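Local atomic coordinates of putative peptide ABC-transport system periplasmic peptide-binding protein (Campylobacter jejuni, PDB entry 4OEV), a protein that binds nickel(II) outside the cytoplasm, here together with oxalate, as the extracytoplasmic solute-binding component of an ABC-type nickel importer. Residues G232-L244 / I473-F485. Residues are numbered along the deposited sequence; the frame is centred on the assembly and turned at random.
With NI (nickel (II) ion), chain C; OXL (oxalate ion), chain D.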
loop_
_atom_site.group_PDB
_atom_site.type_symbol
_atom_site.label_atom_id
_atom_site.label_comp_id
_atom_site.label_asym_id
_atom_site.label_seq_id
_atom_site.Cartn_x
_atom_site.Cartn_y
_atom_site.Cartn_z
ATOM N N GLY A 232 25.523 -1.051 4.315
ATOM C CA GLY A 232 25.048 -2.295 3.742
ATOM C C GLY A 232 23.841 -2.035 2.839
ATOM O O GLY A 232 23.244 -0.970 2.902
ATOM N N ILE A 233 23.515 -2.979 1.962
ATOM C CA ILE A 233 22.330 -2.858 1.102
ATOM C C ILE A 233 21.570 -4.173 1.130
ATOM O O ILE A 233 22.069 -5.187 0.655
ATOM C CB ILE A 233 22.695 -2.522 -0.355
ATOM C CG1 ILE A 233 23.571 -1.270 -0.411
ATOM C CG2 ILE A 233 21.419 -2.338 -1.171
ATOM C CD1 ILE A 233 24.244 -1.035 -1.774
ATOM N N LEU A 234 20.379 -4.160 1.709
ATOM C CA LEU A 234 19.528 -5.330 1.773
ATOM C C LEU A 234 18.500 -5.268 0.660
ATOM O O LEU A 234 17.718 -4.313 0.633
ATOM C CB LEU A 234 18.788 -5.400 3.094
ATOM C CG LEU A 234 19.445 -6.215 4.185
ATOM C CD1 LEU A 234 18.615 -5.963 5.406
ATOM C CD2 LEU A 234 19.491 -7.688 3.816
ATOM N N ARG A 235 18.501 -6.260 -0.231
ATOM C CA ARG A 235 17.503 -6.329 -1.305
ATOM C C ARG A 235 16.243 -6.943 -0.773
ATOM O O ARG A 235 16.297 -8.048 -0.247
ATOM C CB ARG A 235 17.972 -7.169 -2.485
ATOM C CG ARG A 235 16.813 -7.431 -3.466
ATOM C CD ARG A 235 17.218 -8.313 -4.626
ATOM N NE ARG A 235 18.287 -7.747 -5.439
ATOM C CZ ARG A 235 18.143 -7.335 -6.702
ATOM N NH1 ARG A 235 16.959 -7.404 -7.291
ATOM N NH2 ARG A 235 19.191 -6.862 -7.386
ATOM N N GLU A 236 15.120 -6.243 -0.895
ATOM C CA GLU A 236 13.841 -6.739 -0.348
ATOM C C GLU A 236 12.843 -6.967 -1.487
ATOM O O GLU A 236 12.690 -6.100 -2.341
ATOM C CB GLU A 236 13.277 -5.748 0.664
ATOM C CG GLU A 236 14.265 -5.434 1.775
ATOM C CD GLU A 236 13.656 -5.579 3.160
ATOM O OE1 GLU A 236 12.821 -6.493 3.358
ATOM O OE2 GLU A 236 14.007 -4.775 4.059
ATOM N N LYS A 237 12.204 -8.136 -1.509
ATOM C CA LYS A 237 11.154 -8.436 -2.487
ATOM C C LYS A 237 9.914 -7.689 -2.068
ATOM O O LYS A 237 9.796 -7.334 -0.903
ATOM C CB LYS A 237 10.862 -9.939 -2.559
ATOM C CG LYS A 237 12.000 -10.787 -3.167
ATOM C CD LYS A 237 12.138 -10.547 -4.693
ATOM C CE LYS A 237 13.317 -11.314 -5.322
ATOM N NZ LYS A 237 14.333 -10.446 -6.066
ATOM N N SER A 238 8.989 -7.416 -2.997
ATOM C CA SER A 238 7.761 -6.729 -2.579
ATOM C C SER A 238 6.606 -7.079 -3.488
ATOM O O SER A 238 6.815 -7.514 -4.619
ATOM C CB SER A 238 7.933 -5.218 -2.576
ATOM O OG SER A 238 7.550 -4.667 -3.842
ATOM N N ALA A 239 5.402 -6.783 -3.026
ATOM C CA ALA A 239 4.189 -6.971 -3.829
ATOM C C ALA A 239 3.788 -5.631 -4.461
ATOM O O ALA A 239 2.674 -5.457 -4.972
ATOM C CB ALA A 239 3.033 -7.560 -2.955
ATOM N N ASP A 240 4.704 -4.670 -4.393
ATOM C CA ASP A 240 4.447 -3.327 -4.887
ATOM C C ASP A 240 4.635 -3.224 -6.404
ATOM O O ASP A 240 5.709 -3.557 -6.899
ATOM C CB ASP A 240 5.394 -2.358 -4.187
ATOM C CG ASP A 240 5.017 -0.920 -4.422
ATOM O OD1 ASP A 240 3.905 -0.652 -4.926
ATOM O OD2 ASP A 240 5.807 -0.047 -4.056
ATOM N N TYR A 241 3.627 -2.761 -7.136
ATOM C CA TYR A 241 3.812 -2.550 -8.611
ATOM C C TYR A 241 3.625 -1.081 -9.033
ATOM O O TYR A 241 2.991 -0.294 -8.329
ATOM C CB TYR A 241 2.852 -3.450 -9.415
ATOM C CG TYR A 241 1.379 -3.128 -9.165
ATOM C CD1 TYR A 241 0.759 -2.062 -9.827
ATOM C CD2 TYR A 241 0.613 -3.899 -8.299
ATOM C CE1 TYR A 241 -0.594 -1.748 -9.578
ATOM C CE2 TYR A 241 -0.747 -3.604 -8.066
ATOM C CZ TYR A 241 -1.315 -2.522 -8.689
ATOM O OH TYR A 241 -2.630 -2.206 -8.460
ATOM N N ARG A 242 4.198 -0.703 -10.185
ATOM C CA ARG A 242 3.980 0.602 -10.784
ATOM C C ARG A 242 3.165 0.403 -12.055
ATOM O O ARG A 242 3.299 -0.609 -12.701
ATOM C CB ARG A 242 5.295 1.346 -11.161
ATOM C CG ARG A 242 6.126 1.716 -9.926
ATOM C CD ARG A 242 5.555 2.897 -9.179
ATOM N NE ARG A 242 6.140 2.989 -7.854
ATOM C CZ ARG A 242 5.717 2.313 -6.792
ATOM N NH1 ARG A 242 4.694 1.461 -6.869
ATOM N NH2 ARG A 242 6.334 2.471 -5.638
ATOM N N ALA A 243 2.330 1.379 -12.368
ATOM C CA ALA A 243 1.420 1.316 -13.528
ATOM C C ALA A 243 1.050 2.706 -13.962
ATOM O O ALA A 243 1.167 3.639 -13.158
ATOM C CB ALA A 243 0.112 0.475 -13.146
ATOM N N LEU A 244 0.598 2.855 -15.232
ATOM C CA LEU A 244 -0.083 4.067 -15.657
ATOM C C LEU A 244 -1.567 3.915 -15.307
ATOM O O LEU A 244 -2.216 2.998 -15.812
ATOM C CB LEU A 244 0.042 4.323 -17.179
ATOM C CG LEU A 244 -0.598 5.628 -17.607
ATOM C CD1 LEU A 244 0.227 6.714 -16.967
ATOM C CD2 LEU A 244 -0.582 5.741 -19.224
ATOM N N ILE A 473 18.437 -6.273 11.531
ATOM C CA ILE A 473 17.444 -6.045 10.472
ATOM C C ILE A 473 17.064 -7.366 9.833
ATOM O O ILE A 473 17.915 -8.171 9.483
ATOM C CB ILE A 473 17.944 -5.069 9.402
ATOM C CG1 ILE A 473 18.308 -3.734 10.045
ATOM C CG2 ILE A 473 16.861 -4.846 8.324
ATOM C CD1 ILE A 473 19.045 -2.790 9.058
ATOM N N LYS A 474 15.772 -7.610 9.745
ATOM C CA LYS A 474 15.265 -8.787 9.068
ATOM C C LYS A 474 14.434 -8.375 7.857
ATOM O O LYS A 474 13.663 -7.400 7.943
ATOM C CB LYS A 474 14.412 -9.630 10.014
ATOM C CG LYS A 474 15.207 -10.333 11.140
ATOM C CD LYS A 474 14.204 -11.136 11.976
ATOM C CE LYS A 474 14.868 -11.957 13.083
ATOM N NZ LYS A 474 13.840 -12.347 14.096
ATOM N N THR A 475 14.571 -9.110 6.748
ATOM C CA THR A 475 13.757 -8.836 5.553
ATOM C C THR A 475 12.449 -9.581 5.651
ATOM O O THR A 475 12.319 -10.542 6.424
ATOM C CB THR A 475 14.429 -9.284 4.259
ATOM O OG1 THR A 475 14.650 -10.698 4.331
ATOM C CG2 THR A 475 15.781 -8.567 4.039
ATOM N N ARG A 476 11.478 -9.094 4.890
ATOM C CA ARG A 476 10.298 -9.868 4.552
ATOM C C ARG A 476 9.650 -9.210 3.333
ATOM O O ARG A 476 10.117 -8.158 2.845
ATOM C CB ARG A 476 9.333 -10.000 5.740
ATOM C CG ARG A 476 8.657 -8.741 6.205
ATOM C CD ARG A 476 7.674 -9.014 7.388
ATOM N NE ARG A 476 6.741 -7.898 7.427
ATOM C CZ ARG A 476 5.864 -7.637 8.387
ATOM N NH1 ARG A 476 5.094 -6.552 8.257
ATOM N NH2 ARG A 476 5.785 -8.406 9.469
ATOM N N THR A 477 8.634 -9.858 2.784
ATOM C CA THR A 477 8.001 -9.341 1.583
ATOM C C THR A 477 7.302 -8.034 1.920
ATOM O O THR A 477 6.395 -7.989 2.758
ATOM C CB THR A 477 7.056 -10.371 0.979
ATOM O OG1 THR A 477 7.821 -11.544 0.716
ATOM C CG2 THR A 477 6.464 -9.877 -0.364
ATOM N N LEU A 478 7.754 -6.964 1.271
ATOM C CA LEU A 478 7.269 -5.622 1.559
ATOM C C LEU A 478 5.985 -5.327 0.780
ATOM O O LEU A 478 5.567 -6.111 -0.105
ATOM C CB LEU A 478 8.344 -4.566 1.220
ATOM C CG LEU A 478 9.660 -4.756 2.011
ATOM C CD1 LEU A 478 10.616 -3.596 1.795
ATOM C CD2 LEU A 478 9.400 -5.002 3.557
ATOM N N GLY A 479 5.352 -4.209 1.135
ATOM C CA GLY A 479 4.175 -3.732 0.437
ATOM C C GLY A 479 4.534 -2.484 -0.334
ATOM O O GLY A 479 5.714 -2.154 -0.541
ATOM N N HIS A 480 3.482 -1.818 -0.754
ATOM C CA HIS A 480 3.510 -0.554 -1.474
ATOM C C HIS A 480 4.354 0.486 -0.707
ATOM O O HIS A 480 4.242 0.608 0.527
ATOM C CB HIS A 480 2.067 -0.120 -1.676
ATOM C CG HIS A 480 1.912 1.185 -2.353
ATOM N ND1 HIS A 480 2.555 1.484 -3.544
ATOM C CD2 HIS A 480 1.185 2.278 -2.026
ATOM C CE1 HIS A 480 2.238 2.711 -3.911
ATOM N NE2 HIS A 480 1.394 3.222 -3.033
ATOM N N HIS A 481 5.252 1.146 -1.446
ATOM C CA HIS A 481 6.287 2.066 -0.951
ATOM C C HIS A 481 7.303 1.390 -0.059
ATOM O O HIS A 481 8.022 2.084 0.637
ATOM C CB HIS A 481 5.729 3.287 -0.182
ATOM C CG HIS A 481 4.857 4.195 -1.006
ATOM N ND1 HIS A 481 5.361 5.131 -1.899
ATOM C CD2 HIS A 481 3.508 4.338 -1.035
ATOM C CE1 HIS A 481 4.352 5.787 -2.460
ATOM N NE2 HIS A 481 3.217 5.331 -1.944
ATOM N N GLY A 482 7.380 0.057 -0.098
ATOM C CA GLY A 482 8.299 -0.679 0.733
ATOM C C GLY A 482 7.843 -0.728 2.188
ATOM O O GLY A 482 8.584 -1.236 3.069
ATOM N N VAL A 483 6.630 -0.227 2.450
ATOM C CA VAL A 483 6.085 -0.271 3.834
ATOM C C VAL A 483 6.231 -1.663 4.382
ATOM O O VAL A 483 5.976 -2.680 3.695
ATOM C CB VAL A 483 4.619 0.227 3.901
ATOM C CG1 VAL A 483 3.931 -0.147 5.204
ATOM C CG2 VAL A 483 4.580 1.798 3.743
ATOM N N GLY A 484 6.723 -1.729 5.618
ATOM C CA GLY A 484 6.976 -3.002 6.213
ATOM C C GLY A 484 8.446 -3.190 6.416
ATOM O O GLY A 484 8.829 -4.133 7.072
ATOM N N PHE A 485 9.285 -2.314 5.870
ATOM C CA PHE A 485 10.714 -2.593 5.988
ATOM C C PHE A 485 11.223 -2.392 7.432
ATOM O O PHE A 485 12.308 -2.868 7.789
ATOM C CB PHE A 485 11.530 -1.771 4.965
ATOM C CG PHE A 485 11.722 -0.318 5.323
ATOM C CD1 PHE A 485 12.900 0.105 5.968
ATOM C CD2 PHE A 485 10.749 0.632 5.006
ATOM C CE1 PHE A 485 13.101 1.459 6.282
ATOM C CE2 PHE A 485 10.927 1.976 5.330
ATOM C CZ PHE A 485 12.132 2.389 5.972
HETATM NI NI NI C . 1.139 5.246 -2.606
HETATM C C1 OXL D . 0.626 5.787 -5.304
HETATM C C2 OXL D . -0.686 5.724 -4.531
HETATM O O1 OXL D . 0.702 5.913 -6.599
HETATM O O2 OXL D . -1.650 6.331 -5.033
HETATM O O3 OXL D . 1.660 5.757 -4.606
HETATM O O4 OXL D . -0.768 5.217 -3.350
HETATM O O HOH W 1 13.344 -5.132 6.413
HETATM O O HOH W 2 12.190 -9.240 1.086
HETATM O O HOH W 3 1.008 7.172 -2.203
#
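D240 and H480 meet through a hydrogen bond from ring ND1 to carboxylate OD1, 2.9 Å long. D240 OD1 sits at the edge of the imidazole, near the ring plane, and the carboxylate and ring planes are nearly perpendicular, 81° apart. ND1 meets OD1 from above the carboxylate plane. With CG anti to the backbone N (chi1 -168°), the D240 carboxylate lies against H480 CA, and OD2 accepts the amide N of H481 at 2.9 Å. R242 grips the other face of the carboxylate end-on, NH1 to OD1 and NH2 to OD2. Each oxygen thus takes two donors from opposite faces, which fixes the carboxylate rotation. It probably also polarises the H480 ring.

That ring points its far nitrogen, NE2, at the nickel ion, 2.1 Å away. H481 adds its own NE2 at 2.2 Å, and its ND1 is held by E12. H26, the oxalate and a water complete the metal shell.

Backbone bonds between K237 O and L478 N and between A239 N and L478 O form a single bridge beside the site. Further along, L478 CD1 packs on E236 CB at 3.6 Å. E236 OE1 takes a weak bond from R476 N. L234 CD1 meets I473 CG2, also at 3.6 Å.

H480 with D240 and R242 as second-shell residues behind it makes a carboxylate-histidine-metal triad, a pattern common in metal sites, here at the nickel and oxalate site of a family 5 solute-binding protein.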